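Local coordinates for 4'-phospho-dehydrooxetanocin synthase (Bacillus megaterium, PDB 5UL2), which catalyses the oxidative ring contraction of dAMP to an oxetane aldehyde in oxetanocin A biosynthesis, using cobalamin, a [4Fe-4S] cluster and S-adenosylmethionine, at residues T60-E65 and N82-R87; I219-P224 and E545-T550; I236-G241 and K326-R331; A498-I503 and E525-G530. One frame throughout, in Å; residues are numbered along the deposited sequence.

Contact 1 is the buried one: in the N-terminal domain, a tyrosine on an antiparallel strand meets the residue that caps a short helix. Contacts 2 and 3 both tie the cobalamin-binding Rossmann domain to later parts of the chain, and they touch where Phe222 and Pro224 pack on Ile236. Contact 2 is partly buried and relies on an asparagine amide and a selenomethionine, whereas contact 3 lies at the surface and is almost wholly ionic. Contact 4, partly buried and about 60 Å from contact 1 between centres, joins loop 498-503 to the end of helix 521-527 and what follows by backbone bonds and apolar packing. Contacts 3 and 4 are nested within the loop closed by contact 2.

Contact 1. Residues T60-E65 and N82-R87; sequences TLYVIE and NPLLMR
Tyr62 and Asn82 meet from opposite directions, phenol hydroxyl against side-chain amide, with the two flat groups nearly perpendicular (planes 85° apart). Asn82 ND2 donates to Tyr62 OH at 3.1 Å, and the hydroxyl lies somewhat off the amide plane. The ring reaches across because Tyr62 CG stands anti to its own carbonyl carbon (chi1 -60°), directing the phenol from strand 60-64 to the start of the helix. The hydroxyl has a second partner in Gln151 OE1, so the buried polar end of the tyrosine is held from two residues. Asn82 is gripped at both ends of its amide: OD1 accepts a fairly straight bond from Leu85 N at 3.0 Å and a weak one from Leu84 N, which fixes the amide's rotation and leaves ND2 facing the strand. A water completes this side, accepting from Asn82 ND2 at 3.0 Å and donating to Thr60 OG1 at 2.7 Å; Thr60 OG1 is also bonded to Asn58 O. Carbons of the helix close round the phenol: Leu84 CB lies 3.7 Å from Tyr62 OH, and Leu85 CD2 approaches the ring at its edge, 4.4 Å from Tyr62 CE2. The whole is an asparagine N-cap, its oxygen closing the first turn of helix 83-88 and its nitrogen tying that helix to the four-stranded antiparallel sheet of the N-terminal domain.

Contact 2. Residues I219-P224 and E545-T550; sequences IPSFSP and EILMNT. With EDO (1,2-ethanediol), chain C.
Asn549 supplies the main polar link, its ND2 donating to Pro220 O at 2.9 Å. The bond is fairly straight (158°), the oxygen lies in the amide plane, and the donor sits nearly on the line of the carbonyl. The same nitrogen makes a weak second bond to Phe222 O at 3.2 Å, so one amide holds carbonyls before and after Ser221, the centre of an inverse gamma turn. A further weak bond runs from Met548 N to Ser221 OG at 3.3 Å; Ser221 OG is also weakly bonded to Met578 O.

Van der Waals contact comes from two neighbours in 545-550. The bent chain of Met548, a selenomethionine, lays its end along the backbone of the turn, CE lying 3.7 Å from Phe222 CA and SE 3.8 Å from Phe222 C. Leu547 CB touches the hydroxyl oxygen, 3.3 Å from Ser221 OG, and its side chain also packs on Pro322, a cobalamin-binding residue.

Bound 1,2-ethanediol, probably from the crystallisation liquor, accepts from Glu545 N through O2 at 2.9 Å; Glu545 itself binds S-adenosylmethionine.

The turn joins Rossmann strand 212-217 to helix 224-228, and Phe222 packs on Ile236 of strand 235-237. Its partner segment leads into helix 551-563, against which Ile546 rests.

Contact 3. Residues I236-G241 and K326-R331; sequences ICDKEG and KLRSWR. With EDO (1,2-ethanediol), chain F.
Arg328 and Arg331 face Asp238 and Glu240 in a salt-bridge network that joins the cobalamin-binding Rossmann domain to the radical SAM domain, a partial TIM barrel. Gly241 and Lys326, one in each segment, bind cobalamin. From its CB, Arg328 sets out with CG anti to the backbone N (chi1 -179°), which sends it toward the loop after strand 235-237. CG and then CD slide past the Glu240 carboxylate, running counter to it, and CD comes within 3.2 Å of Glu240 OE2. A bend at chi3 then turns the guanidinium. NE lies 3.6 Å from Glu240 OE2, a long ion pair by charge alone, since the oxygen stands well out of the guanidinium plane. NH1 comes to the end of Lys239, 3.1 Å from Lys239 NZ. Both are donors and make no bond to each other; Asp238 and Glu363, a cobalamin-binding residue weakly paired with Lys239 NZ, would offset their charge. NH2 is modelled against Asp238 OD1 as a salt bridge, but too close for its exact geometry to be trusted. The other oxygen, Asp238 OD2, accepts from Glu240 N at 2.9 Å, an Asx turn that shapes the loop carrying both acids. Ser329 O holds Arg331 at the NE edge, in the guanidinium plane, 3.0 Å from Arg331 NE, and Arg331 NH1 also bonds to Val281 O. Its guanidinium grips Glu240 end-on and nearly coplanar (12°): Arg331 NH1 donates to Glu240 OE1 at 3.0 Å and Arg331 NH2 to Glu240 OE2 at 2.9 Å, each on a syn lone pair.

Contact 4. Residues A498-I503 and E525-G530; sequences ALMKPI and EKHKTG
Met500, a selenomethionine, curls back at chi2 (-64°) and chi3 (-88°), which swings its methyl to His527 although its CB points away from the opposing segment; Thr529, with CG2 anti to its carbonyl carbon, turns that methyl to the backbone of Met500 and Lys501. Between the segments runs a single antiparallel beta bridge, Met500 paired with Lys528 at a non-hydrogen-bonded position and flanked by two backbone bonds. Lys501 N donates to His527 O at 2.6 Å and Thr529 N to Leu499 O at 3.0 Å, the latter almost straight (175°). Side chains close round the bridge. Met500 CE lies 3.5 Å from His527 CB, while Ile503 crosses the histidine at about a right angle, CG1 reaching 3.6 Å from His527 CD2. The ring's own polar hold is elsewhere, ND1 bonding to Phe523 O one turn back. Lys501 runs extended past Thr529 in the opposite sense, its CG 3.7 Å from Thr529 CG2 and its CE beside Lys528 O, so that aliphatic carbons cover the bridge on its solvent side. On the buried side, Met500 and Ile503 continue onto Leu517 of helix 510-519 and Ala464 of helix 452-464. The bridge thus pins the loop after helix 484-494 to the chain around the C-terminal end of helix 521-527. A water finishes it, donating to Leu499 O at 2.8 Å and accepting from Thr529 OG1 at 3.2 Å.

Contact 1. Residues T60-E65 and N82-R87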
loop_
_atom_site.group_PDB
_atom_site.type_symbol
_atom_site.label_atom_id
_atom_site.label_comp_id
_atom_site.label_asym_id
_atom_site.label_seq_id
_atom_site.Cartn_x
_atom_site.Cartn_y
_atom_site.Cartn_z
ATOM N N THR A 60 1.321 29.847 7.265
ATOM C CA THR A 60 1.795 31.216 7.382
ATOM C C THR A 60 1.267 32.041 6.220
ATOM O O THR A 60 1.291 31.592 5.070
ATOM C CB THR A 60 3.332 31.261 7.403
ATOM O OG1 THR A 60 3.823 30.400 8.438
ATOM C CG2 THR A 60 3.835 32.680 7.647
ATOM N N LEU A 61 0.793 33.245 6.524
ATOM C CA LEU A 61 0.340 34.191 5.513
ATOM C C LEU A 61 1.333 35.340 5.416
ATOM O O LEU A 61 1.773 35.873 6.439
ATOM C CB LEU A 61 -1.054 34.730 5.841
ATOM C CG LEU A 61 -1.530 35.889 4.959
ATOM C CD1 LEU A 61 -1.665 35.448 3.512
ATOM C CD2 LEU A 61 -2.838 36.467 5.470
ATOM N N TYR A 62 1.684 35.710 4.188
ATOM C CA TYR A 62 2.506 36.880 3.911
ATOM C C TYR A 62 1.659 37.890 3.151
ATOM O O TYR A 62 1.186 37.600 2.046
ATOM C CB TYR A 62 3.751 36.511 3.099
ATOM C CG TYR A 62 4.669 35.514 3.773
ATOM C CD1 TYR A 62 4.487 34.148 3.597
ATOM C CD2 TYR A 62 5.721 35.938 4.574
ATOM C CE1 TYR A 62 5.321 33.232 4.205
ATOM C CE2 TYR A 62 6.562 35.029 5.188
ATOM C CZ TYR A 62 6.358 33.677 5.000
ATOM O OH TYR A 62 7.189 32.763 5.607
ATOM N N VAL A 63 1.457 39.062 3.742
ATOM C CA VAL A 63 0.749 40.159 3.094
ATOM C C VAL A 63 1.795 41.176 2.655
ATOM O O VAL A 63 2.441 41.821 3.489
ATOM C CB VAL A 63 -0.297 40.792 4.020
ATOM C CG1 VAL A 63 -1.118 41.819 3.257
ATOM C CG2 VAL A 63 -1.194 39.722 4.615
ATOM N N ILE A 64 1.966 41.320 1.347
ATOM C CA ILE A 64 3.013 42.164 0.780
ATOM C C ILE A 64 2.353 43.478 0.373
ATOM O O ILE A 64 1.845 43.626 -0.740
ATOM C CB ILE A 64 3.715 41.483 -0.393
ATOM C CG1 ILE A 64 4.252 40.115 0.034
ATOM C CG2 ILE A 64 4.835 42.358 -0.927
ATOM C CD1 ILE A 64 4.870 39.323 -1.095
ATOM N N GLU A 65 2.344 44.444 1.299
ATOM C CA GLU A 65 1.981 45.811 0.932
ATOM C C GLU A 65 2.886 46.329 -0.174
ATOM O O GLU A 65 2.426 46.986 -1.115
ATOM C CB GLU A 65 2.084 46.739 2.143
ATOM C CG GLU A 65 0.957 46.656 3.147
ATOM C CD GLU A 65 0.952 47.853 4.083
ATOM O OE1 GLU A 65 1.442 48.926 3.671
ATOM O OE2 GLU A 65 0.466 47.725 5.226
ATOM N N ASN A 82 9.963 29.978 11.867
ATOM C CA ASN A 82 9.615 29.992 10.452
ATOM C C ASN A 82 10.844 29.647 9.615
ATOM O O ASN A 82 11.864 30.343 9.714
ATOM C CB ASN A 82 9.066 31.366 10.064
ATOM C CG ASN A 82 8.553 31.418 8.639
ATOM O OD1 ASN A 82 9.327 31.337 7.682
ATOM N ND2 ASN A 82 7.241 31.581 8.489
ATOM N N PRO A 83 10.796 28.598 8.789
ATOM C CA PRO A 83 12.006 28.199 8.054
ATOM C C PRO A 83 12.360 29.136 6.911
ATOM O O PRO A 83 13.539 29.223 6.544
ATOM C CB PRO A 83 11.656 26.795 7.547
ATOM C CG PRO A 83 10.168 26.828 7.401
ATOM C CD PRO A 83 9.657 27.704 8.514
ATOM N N LEU A 84 11.381 29.833 6.330
ATOM C CA LEU A 84 11.690 30.789 5.271
ATOM C C LEU A 84 12.447 31.988 5.827
ATOM O O LEU A 84 13.473 32.402 5.274
ATOM C CB LEU A 84 10.402 31.231 4.569
ATOM C CG LEU A 84 10.542 32.113 3.321
ATOM C CD1 LEU A 84 9.455 31.783 2.309
ATOM C CD2 LEU A 84 10.495 33.592 3.673
ATOM N N LEU A 85 11.949 32.568 6.920
ATOM C CA LEU A 85 12.650 33.681 7.548
ATOM C C LEU A 85 14.033 33.257 8.021
ATOM O O LEU A 85 14.996 34.027 7.926
ATOM C CB LEU A 85 11.826 34.226 8.714
ATOM C CG LEU A 85 10.401 34.653 8.360
ATOM C CD1 LEU A 85 9.661 35.131 9.600
ATOM C CD2 LEU A 85 10.416 35.729 7.281
HETATM N N MSE A 86 14.154 32.030 8.514
HETATM C CA MSE A 86 15.429 31.507 8.977
HETATM C C MSE A 86 16.465 31.454 7.860
HETATM O O MSE A 86 17.641 31.742 8.083
HETATM C CB MSE A 86 15.241 30.115 9.576
HETATM C CG MSE A 86 16.502 29.535 10.188
HETATM SE SE MSE A 86 16.171 27.787 10.963
HETATM C CE MSE A 86 15.838 26.788 9.316
ATOM N N ARG A 87 16.026 31.078 6.657
ATOM C CA ARG A 87 16.946 31.042 5.525
ATOM C C ARG A 87 17.292 32.444 5.042
ATOM O O ARG A 87 18.387 32.662 4.513
ATOM C CB ARG A 87 16.355 30.215 4.384
ATOM C CG ARG A 87 16.344 28.715 4.646
ATOM C CD ARG A 87 15.946 27.937 3.396
ATOM N NE ARG A 87 14.636 28.337 2.891
ATOM C CZ ARG A 87 13.493 27.753 3.238
ATOM N NH1 ARG A 87 13.496 26.739 4.095
ATOM N NH2 ARG A 87 12.345 28.184 2.730
HETATM O O HOH W 1 5.478 30.519 10.616
#

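Contact 2. Residues I219-P224 and E545-T550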
loop_
_atom_site.group_PDB
_atom_site.type_symbol
_atom_site.label_atom_id
_atom_site.label_comp_id
_atom_site.label_asym_id
_atom_site.label_seq_id
_atom_site.Cartn_x
_atom_site.Cartn_y
_atom_site.Cartn_z
ATOM N N ILE A 219 8.058 1.063 -6.473
ATOM C CA ILE A 219 8.605 -0.284 -6.408
ATOM C C ILE A 219 9.799 -0.357 -7.354
ATOM O O ILE A 219 9.634 -0.215 -8.569
ATOM C CB ILE A 219 7.550 -1.344 -6.764
ATOM C CG1 ILE A 219 6.431 -1.314 -5.715
ATOM C CG2 ILE A 219 8.186 -2.723 -6.880
ATOM C CD1 ILE A 219 5.490 -2.487 -5.766
ATOM N N PRO A 220 11.021 -0.577 -6.849
ATOM C CA PRO A 220 12.207 -0.507 -7.714
ATOM C C PRO A 220 12.372 -1.718 -8.620
ATOM O O PRO A 220 13.486 -2.218 -8.798
ATOM C CB PRO A 220 13.362 -0.403 -6.710
ATOM C CG PRO A 220 12.856 -1.108 -5.499
ATOM C CD PRO A 220 11.372 -0.836 -5.442
ATOM N N SER A 221 11.275 -2.191 -9.201
ATOM C CA SER A 221 11.310 -3.310 -10.141
ATOM C C SER A 221 11.603 -2.825 -11.559
ATOM O O SER A 221 10.931 -3.187 -12.522
ATOM C CB SER A 221 9.994 -4.075 -10.080
ATOM O OG SER A 221 10.092 -5.303 -10.779
ATOM N N PHE A 222 12.629 -1.990 -11.687
ATOM C CA PHE A 222 12.963 -1.361 -12.954
ATOM C C PHE A 222 14.463 -1.119 -13.000
ATOM O O PHE A 222 15.175 -1.298 -12.009
ATOM C CB PHE A 222 12.214 -0.035 -13.138
ATOM C CG PHE A 222 12.783 1.094 -12.319
ATOM C CD1 PHE A 222 12.521 1.183 -10.959
ATOM C CD2 PHE A 222 13.591 2.056 -12.906
ATOM C CE1 PHE A 222 13.051 2.213 -10.200
ATOM C CE2 PHE A 222 14.123 3.089 -12.154
ATOM C CZ PHE A 222 13.853 3.167 -10.799
ATOM N N SER A 223 14.938 -0.699 -14.170
ATOM C CA SER A 223 16.291 -0.192 -14.289
ATOM C C SER A 223 16.259 1.222 -14.856
ATOM O O SER A 223 15.424 1.524 -15.716
ATOM C CB SER A 223 17.158 -1.091 -15.187
ATOM O OG SER A 223 16.627 -1.180 -16.495
ATOM N N PRO A 224 17.133 2.113 -14.380
ATOM C CA PRO A 224 17.127 3.490 -14.900
ATOM C C PRO A 224 17.364 3.572 -16.398
ATOM O O PRO A 224 16.867 4.503 -17.045
ATOM C CB PRO A 224 18.257 4.164 -14.110
ATOM C CG PRO A 224 18.373 3.359 -12.854
ATOM C CD PRO A 224 18.082 1.945 -13.266
ATOM N N GLU A 545 5.578 -14.778 -8.834
ATOM C CA GLU A 545 5.937 -13.855 -9.902
ATOM C C GLU A 545 7.258 -13.199 -9.534
ATOM O O GLU A 545 7.340 -12.481 -8.531
ATOM C CB GLU A 545 4.848 -12.806 -10.117
ATOM C CG GLU A 545 3.528 -13.379 -10.607
ATOM C CD GLU A 545 2.505 -12.306 -10.916
ATOM O OE1 GLU A 545 2.903 -11.135 -11.081
ATOM O OE2 GLU A 545 1.302 -12.630 -10.992
ATOM N N ILE A 546 8.288 -13.453 -10.334
ATOM C CA ILE A 546 9.633 -12.975 -10.038
ATOM C C ILE A 546 9.822 -11.599 -10.662
ATOM O O ILE A 546 9.609 -11.415 -11.865
ATOM C CB ILE A 546 10.692 -13.963 -10.549
ATOM C CG1 ILE A 546 10.426 -15.356 -9.980
ATOM C CG2 ILE A 546 12.078 -13.489 -10.161
ATOM C CD1 ILE A 546 11.385 -16.408 -10.474
ATOM N N LEU A 547 10.222 -10.636 -9.842
ATOM C CA LEU A 547 10.436 -9.264 -10.271
ATOM C C LEU A 547 11.927 -8.960 -10.338
ATOM O O LEU A 547 12.769 -9.716 -9.847
ATOM C CB LEU A 547 9.736 -8.282 -9.324
ATOM C CG LEU A 547 8.215 -8.384 -9.236
ATOM C CD1 LEU A 547 7.669 -7.354 -8.260
ATOM C CD2 LEU A 547 7.591 -8.207 -10.609
HETATM N N MSE A 548 12.241 -7.830 -10.960
HETATM C CA MSE A 548 13.606 -7.336 -11.015
HETATM C C MSE A 548 14.131 -6.994 -9.630
HETATM O O MSE A 548 13.363 -6.622 -8.741
HETATM C CB MSE A 548 13.692 -6.098 -11.903
HETATM C CG MSE A 548 13.990 -6.373 -13.355
HETATM SE SE MSE A 548 14.368 -4.697 -14.271
HETATM C CE MSE A 548 12.621 -4.351 -15.030
ATOM N N ASN A 549 15.448 -7.120 -9.462
ATOM C CA ASN A 549 16.148 -6.683 -8.254
ATOM C C ASN A 549 15.623 -7.384 -7.003
ATOM O O ASN A 549 15.621 -6.812 -5.909
ATOM C CB ASN A 549 16.074 -5.163 -8.099
ATOM C CG ASN A 549 16.663 -4.435 -9.290
ATOM O OD1 ASN A 549 17.630 -4.899 -9.894
ATOM N ND2 ASN A 549 16.079 -3.294 -9.643
ATOM N N THR A 550 15.176 -8.627 -7.156
ATOM C CA THR A 550 14.761 -9.440 -6.030
ATOM C C THR A 550 15.783 -10.541 -5.776
ATOM O O THR A 550 16.292 -11.142 -6.730
ATOM C CB THR A 550 13.390 -10.082 -6.277
ATOM O OG1 THR A 550 13.449 -10.890 -7.458
ATOM C CG2 THR A 550 12.323 -9.015 -6.451
HETATM C C1 EDO C . 4.375 -11.417 -5.414
HETATM O O1 EDO C . 5.741 -11.401 -5.842
HETATM C C2 EDO C . 3.902 -12.861 -5.325
HETATM O O2 EDO C . 4.198 -13.534 -6.554
#

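Contact 3. Residues I236-G241 and K326-R331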
loop_
_atom_site.group_PDB
_atom_site.type_symbol
_atom_site.label_atom_id
_atom_site.label_comp_id
_atom_site.label_asym_id
_atom_site.label_seq_id
_atom_site.Cartn_x
_atom_site.Cartn_y
_atom_site.Cartn_z
ATOM N N ILE A 236 15.960 10.473 -12.390
ATOM C CA ILE A 236 15.306 9.387 -11.674
ATOM C C ILE A 236 15.660 9.514 -10.199
ATOM O O ILE A 236 16.841 9.518 -9.832
ATOM C CB ILE A 236 15.719 8.018 -12.234
ATOM C CG1 ILE A 236 15.118 7.833 -13.626
ATOM C CG2 ILE A 236 15.286 6.904 -11.297
ATOM C CD1 ILE A 236 15.346 6.471 -14.207
ATOM N N CYS A 237 14.644 9.627 -9.355
ATOM C CA CYS A 237 14.846 9.847 -7.932
ATOM C C CYS A 237 14.258 8.689 -7.134
ATOM O O CYS A 237 13.641 7.768 -7.677
ATOM C CB CYS A 237 14.234 11.178 -7.491
ATOM S SG CYS A 237 12.444 11.147 -7.349
ATOM N N ASP A 238 14.453 8.755 -5.824
ATOM C CA ASP A 238 14.013 7.705 -4.925
ATOM C C ASP A 238 12.528 7.857 -4.603
ATOM O O ASP A 238 11.930 8.922 -4.786
ATOM C CB ASP A 238 14.851 7.736 -3.646
ATOM C CG ASP A 238 14.439 6.673 -2.654
ATOM O OD1 ASP A 238 14.493 5.477 -3.012
ATOM O OD2 ASP A 238 14.055 7.037 -1.522
ATOM N N LYS A 239 11.929 6.755 -4.138
ATOM C CA LYS A 239 10.564 6.791 -3.621
ATOM C C LYS A 239 10.377 7.926 -2.620
ATOM O O LYS A 239 9.360 8.629 -2.648
ATOM C CB LYS A 239 10.222 5.449 -2.973
ATOM C CG LYS A 239 8.948 5.461 -2.148
ATOM C CD LYS A 239 9.016 4.437 -1.027
ATOM C CE LYS A 239 9.257 3.040 -1.565
ATOM N NZ LYS A 239 9.423 2.050 -0.467
ATOM N N GLU A 240 11.347 8.117 -1.728
ATOM C CA GLU A 240 11.337 9.231 -0.782
ATOM C C GLU A 240 12.068 10.400 -1.433
ATOM O O GLU A 240 13.296 10.498 -1.371
ATOM C CB GLU A 240 11.975 8.823 0.541
ATOM C CG GLU A 240 11.374 7.564 1.149
ATOM C CD GLU A 240 11.986 7.200 2.492
ATOM O OE1 GLU A 240 12.462 8.108 3.207
ATOM O OE2 GLU A 240 11.989 6.000 2.835
ATOM N N GLY A 241 11.311 11.292 -2.061
ATOM C CA GLY A 241 11.870 12.385 -2.826
ATOM C C GLY A 241 11.954 13.718 -2.118
ATOM O O GLY A 241 12.229 14.726 -2.780
ATOM N N LYS A 326 20.665 0.725 -1.911
ATOM C CA LYS A 326 20.835 1.473 -0.674
ATOM C C LYS A 326 19.880 0.944 0.388
ATOM O O LYS A 326 18.695 0.726 0.114
ATOM C CB LYS A 326 20.595 2.965 -0.905
ATOM C CG LYS A 326 21.461 3.576 -1.995
ATOM C CD LYS A 326 21.454 5.095 -1.919
ATOM C CE LYS A 326 22.231 5.717 -3.071
ATOM N NZ LYS A 326 21.538 5.516 -4.376
ATOM N N LEU A 327 20.398 0.738 1.595
ATOM C CA LEU A 327 19.565 0.270 2.694
ATOM C C LEU A 327 18.693 1.405 3.217
ATOM O O LEU A 327 19.147 2.542 3.365
ATOM C CB LEU A 327 20.437 -0.291 3.818
ATOM C CG LEU A 327 19.718 -0.779 5.077
ATOM C CD1 LEU A 327 18.656 -1.812 4.731
ATOM C CD2 LEU A 327 20.720 -1.346 6.069
ATOM N N ARG A 328 17.431 1.088 3.494
ATOM C CA ARG A 328 16.429 2.068 3.909
ATOM C C ARG A 328 16.000 1.743 5.336
ATOM O O ARG A 328 15.166 0.859 5.557
ATOM C CB ARG A 328 15.245 2.059 2.948
ATOM C CG ARG A 328 14.158 3.062 3.264
ATOM C CD ARG A 328 13.225 3.179 2.079
ATOM N NE ARG A 328 13.949 3.628 0.893
ATOM C CZ ARG A 328 13.538 3.430 -0.354
ATOM N NH1 ARG A 328 12.406 2.779 -0.585
ATOM N NH2 ARG A 328 14.265 3.872 -1.369
ATOM N N SER A 329 16.565 2.469 6.300
ATOM C CA SER A 329 16.332 2.184 7.709
ATOM C C SER A 329 14.872 2.425 8.090
ATOM O O SER A 329 14.143 3.180 7.441
ATOM C CB SER A 329 17.241 3.049 8.579
ATOM O OG SER A 329 16.985 4.425 8.359
ATOM N N TRP A 330 14.454 1.770 9.171
ATOM C CA TRP A 330 13.100 1.923 9.686
ATOM C C TRP A 330 13.017 3.185 10.540
ATOM O O TRP A 330 13.716 3.303 11.551
ATOM C CB TRP A 330 12.696 0.695 10.496
ATOM C CG TRP A 330 11.268 0.728 10.930
ATOM C CD1 TRP A 330 10.168 0.600 10.133
ATOM C CD2 TRP A 330 10.780 0.902 12.265
ATOM N NE1 TRP A 330 9.024 0.686 10.890
ATOM C CE2 TRP A 330 9.372 0.871 12.201
ATOM C CE3 TRP A 330 11.396 1.080 13.508
ATOM C CZ2 TRP A 330 8.570 1.013 13.333
ATOM C CZ3 TRP A 330 10.598 1.222 14.630
ATOM C CH2 TRP A 330 9.201 1.187 14.535
ATOM N N ARG A 331 12.161 4.122 10.136
ATOM C CA ARG A 331 12.041 5.424 10.792
ATOM C C ARG A 331 10.586 5.678 11.166
ATOM O O ARG A 331 9.768 6.018 10.295
ATOM C CB ARG A 331 12.570 6.534 9.890
ATOM C CG ARG A 331 14.089 6.601 9.828
ATOM C CD ARG A 331 14.596 7.078 8.474
ATOM N NE ARG A 331 14.211 6.168 7.398
ATOM C CZ ARG A 331 13.663 6.554 6.249
ATOM N NH1 ARG A 331 13.450 7.840 6.011
ATOM N NH2 ARG A 331 13.339 5.652 5.331
HETATM C C1 EDO F . 16.909 5.632 -7.311
HETATM O O1 EDO F . 17.477 5.789 -6.003
HETATM C C2 EDO F . 17.999 5.804 -8.364
HETATM O O2 EDO F . 18.643 7.070 -8.180
#

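Contact 4. Residues A498-I503 and E525-G530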
loop_
_atom_site.group_PDB
_atom_site.type_symbol
_atom_site.label_atom_id
_atom_site.label_comp_id
_atom_site.label_asym_id
_atom_site.label_seq_id
_atom_site.Cartn_x
_atom_site.Cartn_y
_atom_site.Cartn_z
ATOM N N ALA A 498 -6.280 -23.259 13.940
ATOM C CA ALA A 498 -5.624 -21.964 13.817
ATOM C C ALA A 498 -6.585 -20.798 13.985
ATOM O O ALA A 498 -6.301 -19.866 14.740
ATOM C CB ALA A 498 -4.914 -21.859 12.460
ATOM N N LEU A 499 -7.726 -20.825 13.304
ATOM C CA LEU A 499 -8.662 -19.706 13.342
ATOM C C LEU A 499 -9.540 -19.825 14.581
ATOM O O LEU A 499 -10.359 -20.744 14.689
ATOM C CB LEU A 499 -9.497 -19.676 12.067
ATOM C CG LEU A 499 -8.655 -19.616 10.792
ATOM C CD1 LEU A 499 -9.533 -19.436 9.561
ATOM C CD2 LEU A 499 -7.618 -18.502 10.897
HETATM N N MSE A 500 -9.370 -18.893 15.515
HETATM C CA MSE A 500 -10.158 -18.872 16.741
HETATM C C MSE A 500 -11.344 -17.921 16.640
HETATM O O MSE A 500 -11.297 -16.929 15.913
HETATM C CB MSE A 500 -9.284 -18.465 17.930
HETATM C CG MSE A 500 -8.073 -19.345 18.134
HETATM SE SE MSE A 500 -8.560 -21.180 18.576
HETATM C CE MSE A 500 -8.690 -20.993 20.501
ATOM N N LYS A 501 -12.409 -18.234 17.370
ATOM C CA LYS A 501 -13.471 -17.266 17.566
ATOM C C LYS A 501 -12.960 -16.121 18.438
ATOM O O LYS A 501 -12.016 -16.296 19.212
ATOM C CB LYS A 501 -14.680 -17.916 18.236
ATOM C CG LYS A 501 -15.326 -19.042 17.447
ATOM C CD LYS A 501 -16.337 -19.782 18.308
ATOM C CE LYS A 501 -17.003 -20.913 17.542
ATOM N NZ LYS A 501 -17.818 -21.780 18.437
ATOM N N PRO A 502 -13.549 -14.932 18.316
ATOM C CA PRO A 502 -13.239 -13.859 19.273
ATOM C C PRO A 502 -13.517 -14.321 20.696
ATOM O O PRO A 502 -14.650 -14.662 21.047
ATOM C CB PRO A 502 -14.175 -12.724 18.843
ATOM C CG PRO A 502 -14.414 -12.974 17.388
ATOM C CD PRO A 502 -14.426 -14.471 17.227
ATOM N N ILE A 503 -12.468 -14.342 21.514
ATOM C CA ILE A 503 -12.523 -14.904 22.859
ATOM C C ILE A 503 -12.703 -13.779 23.868
ATOM O O ILE A 503 -11.943 -12.803 23.867
ATOM C CB ILE A 503 -11.253 -15.715 23.173
ATOM C CG1 ILE A 503 -11.109 -16.884 22.201
ATOM C CG2 ILE A 503 -11.286 -16.219 24.607
ATOM C CD1 ILE A 503 -9.857 -17.707 22.425
ATOM N N GLU A 525 -9.735 -26.282 21.255
ATOM C CA GLU A 525 -10.906 -26.908 20.650
ATOM C C GLU A 525 -12.185 -26.153 20.986
ATOM O O GLU A 525 -13.099 -26.079 20.156
ATOM C CB GLU A 525 -11.015 -28.362 21.109
ATOM C CG GLU A 525 -10.022 -29.301 20.450
ATOM C CD GLU A 525 -10.431 -29.674 19.041
ATOM O OE1 GLU A 525 -11.631 -29.537 18.719
ATOM O OE2 GLU A 525 -9.557 -30.102 18.257
ATOM N N LYS A 526 -12.266 -25.584 22.189
ATOM C CA LYS A 526 -13.491 -24.915 22.613
ATOM C C LYS A 526 -13.746 -23.645 21.810
ATOM O O LYS A 526 -14.899 -23.328 21.493
ATOM C CB LYS A 526 -13.420 -24.594 24.107
ATOM C CG LYS A 526 -14.601 -23.781 24.624
ATOM C CD LYS A 526 -14.370 -23.303 26.050
ATOM C CE LYS A 526 -15.473 -22.357 26.500
ATOM N NZ LYS A 526 -15.151 -21.707 27.801
ATOM N N HIS A 527 -12.695 -22.903 21.472
ATOM C CA HIS A 527 -12.853 -21.583 20.875
ATOM C C HIS A 527 -12.566 -21.544 19.379
ATOM O O HIS A 527 -12.597 -20.459 18.790
ATOM C CB HIS A 527 -11.953 -20.569 21.587
ATOM C CG HIS A 527 -12.306 -20.349 23.025
ATOM N ND1 HIS A 527 -11.771 -21.102 24.047
ATOM C CD2 HIS A 527 -13.135 -19.452 23.611
ATOM C CE1 HIS A 527 -12.258 -20.682 25.201
ATOM N NE2 HIS A 527 -13.087 -19.682 24.965
ATOM N N LYS A 528 -12.293 -22.682 18.747
ATOM C CA LYS A 528 -12.003 -22.670 17.321
ATOM C C LYS A 528 -13.270 -22.402 16.514
ATOM O O LYS A 528 -14.385 -22.713 16.941
ATOM C CB LYS A 528 -11.367 -23.992 16.889
ATOM C CG LYS A 528 -12.314 -25.179 16.861
ATOM C CD LYS A 528 -11.572 -26.450 16.471
ATOM C CE LYS A 528 -12.518 -27.635 16.335
ATOM N NZ LYS A 528 -13.476 -27.468 15.207
ATOM N N THR A 529 -13.089 -21.800 15.337
ATOM C CA THR A 529 -14.200 -21.594 14.417
ATOM C C THR A 529 -14.520 -22.839 13.605
ATOM O O THR A 529 -15.585 -22.895 12.978
ATOM C CB THR A 529 -13.904 -20.438 13.454
ATOM O OG1 THR A 529 -12.852 -20.815 12.558
ATOM C CG2 THR A 529 -13.487 -19.191 14.213
ATOM N N GLY A 530 -13.634 -23.832 13.604
ATOM C CA GLY A 530 -13.791 -25.002 12.771
ATOM C C GLY A 530 -13.435 -24.800 11.316
ATOM O O GLY A 530 -13.571 -25.743 10.527
HETATM O O HOH W 2 -10.964 -23.170 13.503
#